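PDB 4X7G: precorrin-6A reductase from Rhodobacter capsulatus, which catalyses the NADPH-dependent reduction of precorrin-6A during cobalamin biosynthesis and is seen here with NADP and a reduced precorrin bound. Local coordinates for residues G202-A205 and K206-A210; K18-D22 and Q23-A27; S143-P146 and Q147-Y150. All blocks are in the same frame, centred on the assembly; numbering follows the deposited sequence. Where two conformers were deposited one is given.

The three contacts are local turns and helix ends spread over the two Rossmann-type domains that enclose the precorrin 3Y8 and NADP. Interaction 1 lies at the ligand: K206 binds a carboxylate oxygen of 3Y8, and the A203 side chain is about 8 Å from NADP. Interaction 2 ends helix 11-22 of the domain whose parallel sheet contains strand 4-7, and interaction 3 leads into strand 149-154 of the other domain; the side chains of T19 and Y150 are each about 12 Å from 3Y8. Interactions 2 and 3 sit on opposite sides of the chain centre, about 45 Å apart between centres; the centre of interaction 1 is about 29 and 23 Å from theirs, respectively.

Interaction 1 of 3, residues G202-A205 and K206-A210; sequences GAEA and KLIAA. With 3Y8 (3-[(1R,2S,3S,7S,11S,16S,17R,18R,19R)-2,7,12,18-tetrakis(2-hydroxy-2-oxoethyl)-3,13-bis(3-hydroxy-3-oxopropyl)-1,2,5,7,11,17-hexamethyl-17-(3-oxidanyl-3-oxidanylidene-prop-1-enyl)-3,6,8,10,15,16,18,19,21,24-decahydrocorrin-8-yl]propanoic acid), chain C.
The ammonium group of K206 is held by protein and ligand together: NZ donates to the backbone oxygen A203 O at 2.9 Å and to the carboxylate oxygen O33 of 3Y8, also at 2.9 Å. The K206 chain starts with CG between the backbone N and the carbonyl carbon (chi1 58°), runs extended as far as CE, and then bends at chi4, which turns NZ back over the loop. At A203 O the donor stands 20° out of the carbonyl plane. The two acceptors fix the direction of NZ. Beside it, the A203 methyl faces the ligand. Behind the lysine the chain is already winding: E204 O accepts from L207 N at 2.9 Å and more weakly from I208 N, while A205 O takes A209 N at 2.9 Å almost head-on. E204 and I208 cross on the outer side, where OE1 lies 3.8 Å from I208 CD1; E204 OE2 has a weak hydrogen bond to W102 NE1. The contact belongs to a loop-helix junction following strand 192-196 of a Rossmann-type parallel sheet, here forming part of the precorrin pocket.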
ATOM      1  N   GLY A 202       0.219  -8.433   2.039  1.00 11.94           N
ATOM      2  CA  GLY A 202      -0.898  -8.204   2.889  1.00 11.69           C
ATOM      3  C   GLY A 202      -2.240  -8.210   2.218  1.00 12.37           C
ATOM      4  O   GLY A 202      -3.257  -8.497   2.893  1.00 12.85           O
ATOM      5  N   ALA A 203      -2.311  -8.018   0.879  1.00 12.60           N
ATOM      6  CA  ALA A 203      -3.617  -7.983   0.190  1.00 12.27           C
ATOM      7  C   ALA A 203      -3.580  -8.799  -1.065  1.00 12.03           C
ATOM      8  O   ALA A 203      -4.435  -8.644  -1.937  1.00 12.37           O
ATOM      9  CB  ALA A 203      -4.061  -6.584  -0.013  1.00 15.08           C
ATOM     10  N   GLU A 204      -2.679  -9.802  -1.143  1.00 11.53           N
ATOM     11  CA  GLU A 204      -2.732 -10.771  -2.250  1.00 12.13           C
ATOM     12  C   GLU A 204      -3.885 -11.698  -2.122  1.00 10.99           C
ATOM     13  O   GLU A 204      -4.368 -12.283  -3.136  1.00 11.71           O
ATOM     14  CB  GLU A 204      -1.415 -11.544  -2.292  1.00 16.89           C
ATOM     15  CG  GLU A 204      -1.143 -12.462  -3.401  1.00 20.35           C
ATOM     16  CD  GLU A 204       0.321 -12.973  -3.175  1.00 24.87           C
ATOM     17  OE1 GLU A 204       0.436 -14.072  -2.660  1.00 30.89           O
ATOM     18  OE2 GLU A 204       1.294 -12.209  -3.285  1.00 32.36           O
ATOM     19  N   ALA A 205      -4.401 -11.849  -0.908  1.00 11.30           N
ATOM     20  CA  ALA A 205      -5.470 -12.832  -0.660  1.00 11.16           C
ATOM     21  C   ALA A 205      -6.649 -12.740  -1.612  1.00 11.11           C
ATOM     22  O   ALA A 205      -7.173 -13.730  -2.042  1.00 11.79           O
ATOM     23  CB  ALA A 205      -5.958 -12.732   0.766  1.00 11.86           C
ATOM     24  N   LYS A 206      -7.063 -11.480  -1.942  1.00  9.69           N
ATOM     25  CA  LYS A 206      -8.232 -11.325  -2.755  1.00 10.08           C
ATOM     26  C   LYS A 206      -8.048 -11.945  -4.147  1.00 10.04           C
ATOM     27  O   LYS A 206      -8.998 -12.383  -4.736  1.00 10.39           O
ATOM     28  CB  LYS A 206      -8.687  -9.847  -2.899  1.00 10.75           C
ATOM     29  CG  LYS A 206      -7.627  -8.986  -3.482  1.00 11.02           C
ATOM     30  CD  LYS A 206      -8.054  -7.547  -3.648  1.00 12.41           C
ATOM     31  CE  LYS A 206      -6.948  -6.606  -3.924  1.00 14.28           C
ATOM     32  NZ  LYS A 206      -6.049  -6.412  -2.747  1.00 12.81           N
ATOM     33  N   LEU A 207      -6.828 -11.930  -4.625  1.00  9.35           N
ATOM     34  CA  LEU A 207      -6.548 -12.500  -5.970  1.00 10.61           C
ATOM     35  C   LEU A 207      -6.658 -14.019  -5.951  1.00  9.59           C
ATOM     36  O   LEU A 207      -7.180 -14.642  -6.859  1.00 10.36           O
ATOM     37  CB  LEU A 207      -5.164 -12.139  -6.460  1.00 11.47           C
ATOM     38  CG  LEU A 207      -4.871 -10.679  -6.504  1.00 13.49           C
ATOM     39  CD1 LEU A 207      -3.389 -10.463  -6.859  1.00 15.20           C
ATOM     40  CD2 LEU A 207      -5.793  -9.950  -7.474  1.00 14.20           C
ATOM     41  N   ILE A 208      -6.162 -14.633  -4.858  1.00 10.24           N
ATOM     42  CA  ILE A 208      -6.252 -16.100  -4.732  1.00 10.80           C
ATOM     43  C   ILE A 208      -7.660 -16.536  -4.518  1.00 11.22           C
ATOM     44  O   ILE A 208      -8.153 -17.530  -5.085  1.00 11.63           O
ATOM     45  CB  ILE A 208      -5.269 -16.546  -3.620  1.00 12.10           C
ATOM     46  CG1 ILE A 208      -3.845 -16.105  -3.892  1.00 15.00           C
ATOM     47  CG2 ILE A 208      -5.363 -18.063  -3.425  1.00 12.24           C
ATOM     48  CD1 ILE A 208      -2.837 -16.085  -2.741  1.00 17.77           C
ATOM     49  N   ALA A 209      -8.388 -15.771  -3.653  1.00 11.55           N
ATOM     50  CA  ALA A 209      -9.781 -16.000  -3.465  1.00 11.78           C
ATOM     51  C   ALA A 209     -10.578 -15.915  -4.752  1.00 11.81           C
ATOM     52  O   ALA A 209     -11.431 -16.745  -5.068  1.00 12.29           O
ATOM     53  CB  ALA A 209     -10.318 -15.059  -2.387  1.00 12.81           C
ATOM     54  N   ALA A 210     -10.345 -14.852  -5.541  1.00 11.05           N
ATOM     55  CA  ALA A 210     -10.999 -14.738  -6.804  1.00 11.64           C
ATOM     56  C   ALA A 210     -10.703 -15.931  -7.699  1.00 10.83           C
ATOM     57  O   ALA A 210     -11.600 -16.403  -8.364  1.00 12.34           O
ATOM     58  CB  ALA A 210     -10.602 -13.405  -7.509  1.00 11.06           C
TER
HETATM   59  C48 3Y8 C 302      -2.748   3.903   7.374  1.00 12.87           C
HETATM   60  C47 3Y8 C 302      -2.364   1.182   9.019  1.00 12.90           C
HETATM   61  C43 3Y8 C 302       0.304  -4.373   8.444  1.00 16.83           C
HETATM   62  C42 3Y8 C 302      -1.014  -3.953   7.666  1.00 13.86           C
HETATM   63  C41 3Y8 C 302      -0.483  -3.292   6.408  1.00 13.64           C
HETATM   64  C38 3Y8 C 302      -0.483  -3.254   2.491  1.00 15.35           C
HETATM   65  C37 3Y8 C 302      -1.139  -4.290   3.317  1.00 14.62           C
HETATM   66  C36 3Y8 C 302      -2.843  -5.028   5.002  1.00 15.60           C
HETATM   67  C35 3Y8 C 302      -3.961  -4.363   2.154  1.00 12.30           C
HETATM   68  C32 3Y8 C 302      -8.231  -5.053  -0.041  1.00 14.08           C
HETATM   69  C31 3Y8 C 302      -7.156  -3.928  -0.354  1.00 14.99           C
HETATM   70  C2  3Y8 C 302      -5.697  -0.840   0.228  1.00 12.47           C
HETATM   71  C1  3Y8 C 302      -5.578  -0.067   1.589  1.00 14.09           C
HETATM   72  C4  3Y8 C 302      -4.664  -2.157   1.940  1.00 12.84           C
HETATM   73  C5  3Y8 C 302      -3.958  -3.083   2.610  1.00 13.92           C
HETATM   74  C7  3Y8 C 302      -2.199  -3.756   4.364  1.00 13.63           C
HETATM   75  C8  3Y8 C 302      -1.615  -2.923   5.455  1.00 12.36           C
HETATM   76  C6  3Y8 C 302      -3.146  -2.873   3.783  1.00 13.29           C
HETATM   77  C3  3Y8 C 302      -5.510  -2.301   0.676  1.00 12.72           C
HETATM   78  C11 3Y8 C 302      -3.332   0.195   6.797  1.00 12.64           C
HETATM   79  C12 3Y8 C 302      -2.950   1.331   7.606  1.00 11.28           C
HETATM   80  C13 3Y8 C 302      -3.153   2.480   6.976  1.00 11.89           C
HETATM   81  C14 3Y8 C 302      -3.765   2.170   5.697  1.00 11.82           C
HETATM   82  C15 3Y8 C 302      -4.138   3.115   4.765  1.00 13.46           C
HETATM   83  C16 3Y8 C 302      -4.729   2.686   3.493  1.00 14.19           C
HETATM   84  C17 3Y8 C 302      -5.456   3.600   2.544  1.00 13.73           C
HETATM   85  C18 3Y8 C 302      -5.901   2.596   1.433  1.00 13.74           C
HETATM   86  C19 3Y8 C 302      -4.950   1.330   1.583  1.00 14.37           C
HETATM   87  C20 3Y8 C 302      -6.910  -0.074   2.347  1.00 14.08           C
HETATM   88  C21 3Y8 C 302      -3.510   1.045  10.111  1.00 13.75           C
HETATM   89  C24 3Y8 C 302      -4.341  -0.723   7.494  1.00 13.39           C
HETATM   90  C25 3Y8 C 302      -7.047  -0.633  -0.481  1.00 13.55           C
HETATM   91  C26 3Y8 C 302      -4.508  -0.508  -0.685  1.00 14.59           C
HETATM   92  O59 3Y8 C 302      -9.926   2.679   4.659  1.00 16.45           O
HETATM   93  C57 3Y8 C 302      -8.876   3.454   4.671  1.00 18.01           C
HETATM   94  O58 3Y8 C 302      -8.759   4.571   5.240  1.00 20.98           O
HETATM   95  C56 3Y8 C 302      -7.764   3.005   3.762  1.00 15.96           C
HETATM   96  C55 3Y8 C 302      -6.781   4.119   3.278  1.00 15.13           C
HETATM   97  C54 3Y8 C 302      -4.587   4.724   2.030  1.00 14.30           C
HETATM   98  C60 3Y8 C 302      -5.833   3.073  -0.017  1.00 15.00           C
HETATM   99  C61 3Y8 C 302      -6.788   4.096  -0.426  1.00 14.61           C
HETATM  100  O62 3Y8 C 302      -6.528   4.673  -1.549  1.00 17.22           O
HETATM  101  O63 3Y8 C 302      -7.817   4.361   0.255  1.00 14.14           O
HETATM  102  N24 3Y8 C 302      -4.385   1.515   2.930  1.00 13.18           N
HETATM  103  N23 3Y8 C 302      -3.881   0.815   5.621  1.00 12.32           N
HETATM  104  C49 3Y8 C 302      -1.409   4.258   6.715  1.00 14.30           C
HETATM  105  C50 3Y8 C 302      -0.821   5.586   7.063  1.00 13.88           C
HETATM  106  O51 3Y8 C 302      -1.451   6.391   7.786  1.00 14.18           O
HETATM  107  O52 3Y8 C 302       0.385   5.745   6.650  1.00 14.02           O
HETATM  108  O23 3Y8 C 302      -3.338   0.135  10.947  1.00 16.05           O
HETATM  109  O22 3Y8 C 302      -4.442   1.810  10.045  1.00 15.37           O
HETATM  110  C10 3Y8 C 302      -2.035  -0.567   6.374  1.00 13.34           C
HETATM  111  C9  3Y8 C 302      -2.277  -1.754   5.508  1.00 12.11           C
HETATM  112  N22 3Y8 C 302      -3.256  -1.739   4.505  1.00 13.17           N
HETATM  113  O44 3Y8 C 302       0.810  -5.441   8.071  1.00 18.13           O
HETATM  114  O45 3Y8 C 302       0.553  -3.755   9.394  1.00 19.70           O
HETATM  115  O39 3Y8 C 302       0.722  -3.522   2.182  1.00 16.16           O
HETATM  116  O40 3Y8 C 302      -1.142  -2.319   2.041  1.00 16.96           O
HETATM  117  N21 3Y8 C 302      -4.731  -0.948   2.382  1.00 14.15           N
HETATM  118  C27 3Y8 C 302      -4.468  -1.368  -1.981  1.00 14.35           C
HETATM  119  O28 3Y8 C 302      -5.126  -0.938  -2.937  1.00 17.16           O
HETATM  120  O29 3Y8 C 302      -3.816  -2.407  -2.012  1.00 14.81           O
HETATM  121  C30 3Y8 C 302      -6.712  -3.270   0.916  1.00 13.77           C
HETATM  122  O34 3Y8 C 302      -9.317  -4.598   0.479  1.00 16.73           O
HETATM  123  O33 3Y8 C 302      -7.851  -6.123  -0.517  1.00 15.65           O

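Interaction 2 of 3, residues K18-D22 and Q23-A27; sequences KTLAD and QGFEA
Q23 lies over the last turn of helix 11-22, and its first side-chain atoms run past T19 O: CB touches this oxygen, and CG follows at 3.3 Å. With CG anti to the carbonyl carbon (chi1 -65°) and the chain extended beyond it, the side chain travels alongside that of T19, both pointing the same way. CD then reaches the T19 methyl, and NE2 ends 3.5 Å from T19 CG2, in the one of two T19 conformers considered here. The other amide atom, OE1, comes in at the edge of the F25 ring, in its plane, 3.6 Å from F25 CE1. M238 of helix 234-243 packs against T19, Q23 and F25, while T19 OG1 is hydrogen-bonded to R15 O.

The backbone beneath forms a Schellman motif. Q23 N still makes a helical bond to T19 O of 2.9 Å, but G24 leaves helical geometry with a positive phi of 77°, and two bonds reach back into the last turn. F25 N donates to L20 O at 3.0 Å, a nearly straight bond (N-H...O 164°), and G24 N donates to A21 O at 3.0 Å from above the carbonyl plane. Between them they give L20 O and A21 O donors where the helix ends, the second well off the lone-pair directions.

The apolar contact that commonly accompanies this motif is present too: L20 and F25 cross obliquely, with CD2 of L20 3.8 Å from CD1 of F25. The ring edge also faces L20 O. The other leucine methyl, L20 CD1, points to A27 CB at 4.4 Å, where strand 27-31 begins, and L4 of the neighbouring strand 4-7 touches L20, F25 and A27.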
ATOM      1  N   LYS A  18       9.801  -4.814  12.346  1.00 10.50           N
ATOM      2  CA  LYS A  18      10.094  -5.904  13.257  1.00 11.24           C
ATOM      3  C   LYS A  18      11.526  -6.313  13.141  1.00 11.85           C
ATOM      4  O   LYS A  18      12.199  -6.524  14.194  1.00 11.60           O
ATOM      5  CB  LYS A  18       9.159  -7.021  12.995  1.00 14.33           C
ATOM      6  CG  LYS A  18       9.500  -8.160  13.922  1.00 20.77           C
ATOM      7  CD  LYS A  18       8.770  -9.455  13.778  1.00 30.46           C
ATOM      8  CE  LYS A  18       9.415 -10.577  14.627  1.00 35.56           C
ATOM      9  NZ  LYS A  18       9.832 -10.115  16.013  1.00 32.15           N
ATOM     10  N   THR A  19      12.045  -6.461  11.942  1.00 11.19           N
ATOM     11  CA  THR A  19      13.413  -6.824  11.711  0.50 10.55           C
ATOM     12  C   THR A  19      14.383  -5.793  12.309  1.00 10.29           C
ATOM     13  O   THR A  19      15.430  -6.101  12.891  1.00 11.25           O
ATOM     14  CB  THR A  19      13.635  -6.974  10.180  0.50 10.65           C
ATOM     15  OG1 THR A  19      12.821  -8.084   9.749  0.50 11.20           O
ATOM     16  CG2 THR A  19      15.063  -7.224   9.818  0.50 11.72           C
ATOM     17  N   LEU A  20      14.136  -4.542  12.022  1.00 10.98           N
ATOM     18  CA  LEU A  20      14.968  -3.419  12.491  1.00 10.97           C
ATOM     19  C   LEU A  20      14.995  -3.376  14.016  1.00 11.25           C
ATOM     20  O   LEU A  20      16.045  -3.186  14.636  1.00 12.03           O
ATOM     21  CB  LEU A  20      14.572  -2.107  11.905  1.00 10.79           C
ATOM     22  CG  LEU A  20      14.717  -1.989  10.419  1.00 10.66           C
ATOM     23  CD1 LEU A  20      14.157  -0.658   9.958  1.00 12.45           C
ATOM     24  CD2 LEU A  20      16.133  -2.193   9.969  1.00 12.58           C
ATOM     25  N   ALA A  21      13.848  -3.536  14.650  1.00 11.07           N
ATOM     26  CA  ALA A  21      13.830  -3.598  16.093  1.00 12.40           C
ATOM     27  C   ALA A  21      14.577  -4.794  16.529  1.00 11.63           C
ATOM     28  O   ALA A  21      15.449  -4.702  17.493  1.00 13.99           O
ATOM     29  CB  ALA A  21      12.397  -3.645  16.618  1.00 13.65           C
ATOM     30  N   ASP A  22      14.367  -5.956  15.995  1.00 11.51           N
ATOM     31  CA  ASP A  22      15.028  -7.132  16.477  0.50 12.67           C
ATOM     32  C   ASP A  22      16.508  -7.040  16.323  1.00 12.88           C
ATOM     33  O   ASP A  22      17.280  -7.527  17.183  1.00 12.84           O
ATOM     34  CB  ASP A  22      14.560  -8.382  15.804  0.50 14.01           C
ATOM     35  CG  ASP A  22      13.167  -8.811  16.259  0.50 14.55           C
ATOM     36  OD1 ASP A  22      12.630  -8.182  17.185  0.50 16.01           O
ATOM     37  OD2 ASP A  22      12.700  -9.647  15.480  0.50 17.35           O
ATOM     38  N   GLN A  23      16.983  -6.387  15.293  1.00 12.47           N
ATOM     39  CA  GLN A  23      18.422  -6.279  15.095  1.00 12.01           C
ATOM     40  C   GLN A  23      19.024  -5.076  15.762  1.00 11.41           C
ATOM     41  O   GLN A  23      20.256  -4.870  15.663  1.00 12.26           O
ATOM     42  CB  GLN A  23      18.748  -6.269  13.590  1.00 14.36           C
ATOM     43  CG  GLN A  23      18.389  -7.597  12.908  1.00 16.10           C
ATOM     44  CD  GLN A  23      18.815  -7.650  11.459  1.00 19.61           C
ATOM     45  OE1 GLN A  23      19.714  -6.939  11.023  1.00 24.43           O
ATOM     46  NE2 GLN A  23      18.222  -8.563  10.722  1.00 22.40           N
ATOM     47  N   GLY A  24      18.256  -4.314  16.487  1.00 11.29           N
ATOM     48  CA  GLY A  24      18.801  -3.239  17.261  1.00 11.56           C
ATOM     49  C   GLY A  24      19.178  -1.992  16.522  1.00 11.73           C
ATOM     50  O   GLY A  24      20.047  -1.227  16.991  1.00 12.99           O
ATOM     51  N   PHE A  25      18.493  -1.653  15.431  1.00 10.71           N
ATOM     52  CA  PHE A  25      18.738  -0.384  14.742  1.00 10.34           C
ATOM     53  C   PHE A  25      18.049   0.751  15.372  1.00 11.48           C
ATOM     54  O   PHE A  25      16.896   0.642  15.799  1.00 13.67           O
ATOM     55  CB  PHE A  25      18.327  -0.460  13.252  1.00 11.52           C
ATOM     56  CG  PHE A  25      19.231  -1.294  12.393  1.00 11.88           C
ATOM     57  CD1 PHE A  25      19.091  -2.636  12.252  1.00 12.42           C
ATOM     58  CD2 PHE A  25      20.352  -0.679  11.685  1.00 13.00           C
ATOM     59  CE1 PHE A  25      19.931  -3.376  11.466  1.00 14.61           C
ATOM     60  CE2 PHE A  25      21.169  -1.396  10.939  1.00 14.26           C
ATOM     61  CZ  PHE A  25      21.001  -2.728  10.819  1.00 14.54           C
ATOM     62  N   GLU A  26      18.649   1.942  15.329  1.00 12.11           N
ATOM     63  CA  GLU A  26      18.009   3.143  15.681  1.00 12.51           C
ATOM     64  C   GLU A  26      17.157   3.592  14.485  1.00 10.93           C
ATOM     65  O   GLU A  26      17.669   3.826  13.397  1.00 11.57           O
ATOM     66  CB  GLU A  26      19.063   4.212  16.016  1.00 16.15           C
ATOM     67  CG  GLU A  26      18.682   5.473  16.595  1.00 21.67           C
ATOM     68  CD  GLU A  26      19.870   6.087  17.461  1.00 22.47           C
ATOM     69  OE1 GLU A  26      20.748   5.403  18.165  1.00 30.82           O
ATOM     70  OE2 GLU A  26      19.852   7.249  17.298  1.00 32.95           O
ATOM     71  N   ALA A  27      15.875   3.672  14.682  1.00 11.03           N
ATOM     72  CA  ALA A  27      14.958   3.868  13.556  1.00 12.05           C
ATOM     73  C   ALA A  27      13.676   4.478  14.017  1.00 12.57           C
ATOM     74  O   ALA A  27      13.207   4.161  15.150  1.00 15.19           O
ATOM     75  CB  ALA A  27      14.641   2.542  12.871  1.00 12.90           C
TER

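Interaction 3 of 3, residues S143-P146 and Q147-Y150; sequences SAAP and QHHY
A type I beta turn from A145 to H148 delivers the chain into strand 149-154, and the phenol of Y150 reaches back to A145, the first residue of the turn. Y150 OH donates to A145 O at 2.7 Å, with the oxygen lying at the edge of the tyrosine ring, near its plane; the phenol oxygen passes 3.5 Å from A145 CB. H148 sits beside this bond. Its CD2 is 3.6 Å from A145 O, Y150 OH meets the imidazole edge in plane, and H148 CB lies over a face of the tyrosine ring. Above the imidazole centre is Q147 CG. Q147 bends at chi2 (-87°), which folds its amide back over the turn and puts OE1 3.1 Å from the carbonyl carbon A145 C; NE2 is hydrogen-bonded to Q125 O. On the turn's backbone a water lies 2.8 Å from both P146 O and H148 O. The turn lacks the backbone bond from H148 N to A145 O (3.8 Å); across this contact A145 O accepts from Y150 OH. H148 ND1 is hydrogen-bonded to A128 N, a backbone donor, which suggests that ND1 acts as acceptor and that a neutral imidazole would carry its proton on NE2.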
ATOM      1  N   SER A 143     -18.644   6.488  -8.753  1.00 11.85           N
ATOM      2  CA  SER A 143     -19.878   7.201  -8.915  1.00 14.97           C
ATOM      3  C   SER A 143     -20.153   7.518 -10.368  1.00 13.24           C
ATOM      4  O   SER A 143     -21.288   7.842 -10.714  1.00 15.99           O
ATOM      5  CB  SER A 143     -19.868   8.528  -8.128  1.00 16.62           C
ATOM      6  OG  SER A 143     -18.889   9.482  -8.658  1.00 17.58           O
ATOM      7  N   ALA A 144     -19.205   7.297 -11.239  1.00 14.19           N
ATOM      8  CA  ALA A 144     -19.452   7.369 -12.694  1.00 15.74           C
ATOM      9  C   ALA A 144     -20.041   6.104 -13.260  1.00 15.59           C
ATOM     10  O   ALA A 144     -20.504   6.050 -14.396  1.00 18.99           O
ATOM     11  CB  ALA A 144     -18.146   7.659 -13.355  1.00 15.62           C
ATOM     12  N   ALA A 145     -20.103   5.019 -12.451  1.00 14.68           N
ATOM     13  CA  ALA A 145     -20.786   3.802 -12.828  1.00 13.90           C
ATOM     14  C   ALA A 145     -21.709   3.414 -11.703  1.00 14.46           C
ATOM     15  O   ALA A 145     -21.525   2.334 -10.990  1.00 14.26           O
ATOM     16  CB  ALA A 145     -19.823   2.661 -13.222  1.00 14.95           C
ATOM     17  N   PRO A 146     -22.737   4.185 -11.385  1.00 15.00           N
ATOM     18  CA  PRO A 146     -23.529   3.997 -10.178  1.00 16.37           C
ATOM     19  C   PRO A 146     -24.443   2.847 -10.216  1.00 16.38           C
ATOM     20  O   PRO A 146     -25.031   2.542  -9.112  1.00 16.62           O
ATOM     21  CB  PRO A 146     -24.281   5.346 -10.098  1.00 17.19           C
ATOM     22  CG  PRO A 146     -24.476   5.714 -11.526  1.00 18.82           C
ATOM     23  CD  PRO A 146     -23.160   5.379 -12.172  1.00 16.65           C
ATOM     24  N   GLN A 147     -24.691   2.229 -11.327  1.00 15.67           N
ATOM     25  CA  GLN A 147     -25.667   1.165 -11.484  1.00 15.25           C
ATOM     26  C   GLN A 147     -25.348  -0.158 -10.750  1.00 15.76           C
ATOM     27  O   GLN A 147     -26.221  -1.045 -10.591  1.00 16.22           O
ATOM     28  CB  GLN A 147     -25.974   0.848 -12.944  1.00 16.37           C
ATOM     29  CG  GLN A 147     -24.909   0.139 -13.762  1.00 17.87           C
ATOM     30  CD  GLN A 147     -23.904   1.092 -14.401  1.00 15.56           C
ATOM     31  OE1 GLN A 147     -23.581   2.223 -13.919  1.00 16.95           O
ATOM     32  NE2 GLN A 147     -23.315   0.593 -15.455  1.00 22.03           N
ATOM     33  N   HIS A 148     -24.069  -0.370 -10.438  1.00 13.57           N
ATOM     34  CA  HIS A 148     -23.645  -1.663  -9.845  1.00 14.27           C
ATOM     35  C   HIS A 148     -23.987  -1.716  -8.365  1.00 13.03           C
ATOM     36  O   HIS A 148     -24.063  -0.662  -7.723  1.00 13.49           O
ATOM     37  CB  HIS A 148     -22.152  -1.837 -10.070  1.00 13.02           C
ATOM     38  CG  HIS A 148     -21.829  -1.843 -11.523  1.00 15.24           C
ATOM     39  ND1 HIS A 148     -22.358  -2.779 -12.355  1.00 14.30           N
ATOM     40  CD2 HIS A 148     -21.111  -0.995 -12.285  1.00 15.91           C
ATOM     41  CE1 HIS A 148     -21.943  -2.520 -13.602  1.00 14.68           C
ATOM     42  NE2 HIS A 148     -21.173  -1.467 -13.591  1.00 16.44           N
ATOM     43  N   HIS A 149     -24.001  -2.960  -7.876  1.00 12.87           N
ATOM     44  CA  HIS A 149     -23.848  -3.122  -6.413  1.00 11.80           C
ATOM     45  C   HIS A 149     -22.345  -3.187  -6.086  1.00 11.13           C
ATOM     46  O   HIS A 149     -21.659  -3.991  -6.747  1.00 12.30           O
ATOM     47  CB  HIS A 149     -24.522  -4.402  -5.937  1.00 12.71           C
ATOM     48  CG  HIS A 149     -24.133  -4.762  -4.541  1.00 12.32           C
ATOM     49  ND1 HIS A 149     -24.486  -4.002  -3.460  1.00 12.75           N
ATOM     50  CD2 HIS A 149     -23.358  -5.750  -4.060  1.00 13.14           C
ATOM     51  CE1 HIS A 149     -23.908  -4.470  -2.394  1.00 12.22           C
ATOM     52  NE2 HIS A 149     -23.249  -5.542  -2.709  1.00 13.55           N
ATOM     53  N   TYR A 150     -21.908  -2.426  -5.158  1.00 11.02           N
ATOM     54  CA  TYR A 150     -20.544  -2.368  -4.753  1.00 10.81           C
ATOM     55  C   TYR A 150     -20.365  -2.913  -3.344  1.00 10.44           C
ATOM     56  O   TYR A 150     -21.151  -2.571  -2.423  1.00 11.89           O
ATOM     57  CB  TYR A 150     -19.976  -0.980  -4.834  1.00 10.68           C
ATOM     58  CG  TYR A 150     -19.846  -0.420  -6.233  1.00 11.11           C
ATOM     59  CD1 TYR A 150     -18.893  -0.938  -7.066  1.00 11.51           C
ATOM     60  CD2 TYR A 150     -20.701   0.560  -6.739  1.00 12.58           C
ATOM     61  CE1 TYR A 150     -18.749  -0.437  -8.379  1.00 12.19           C
ATOM     62  CE2 TYR A 150     -20.590   1.041  -8.014  1.00 12.70           C
ATOM     63  CZ  TYR A 150     -19.578   0.555  -8.797  1.00 12.34           C
ATOM     64  OH  TYR A 150     -19.365   1.045 -10.097  1.00 12.86           O
TER
HETATM   65  O   HOH W   1     -23.874   1.916  -6.643  1.00 13.78           O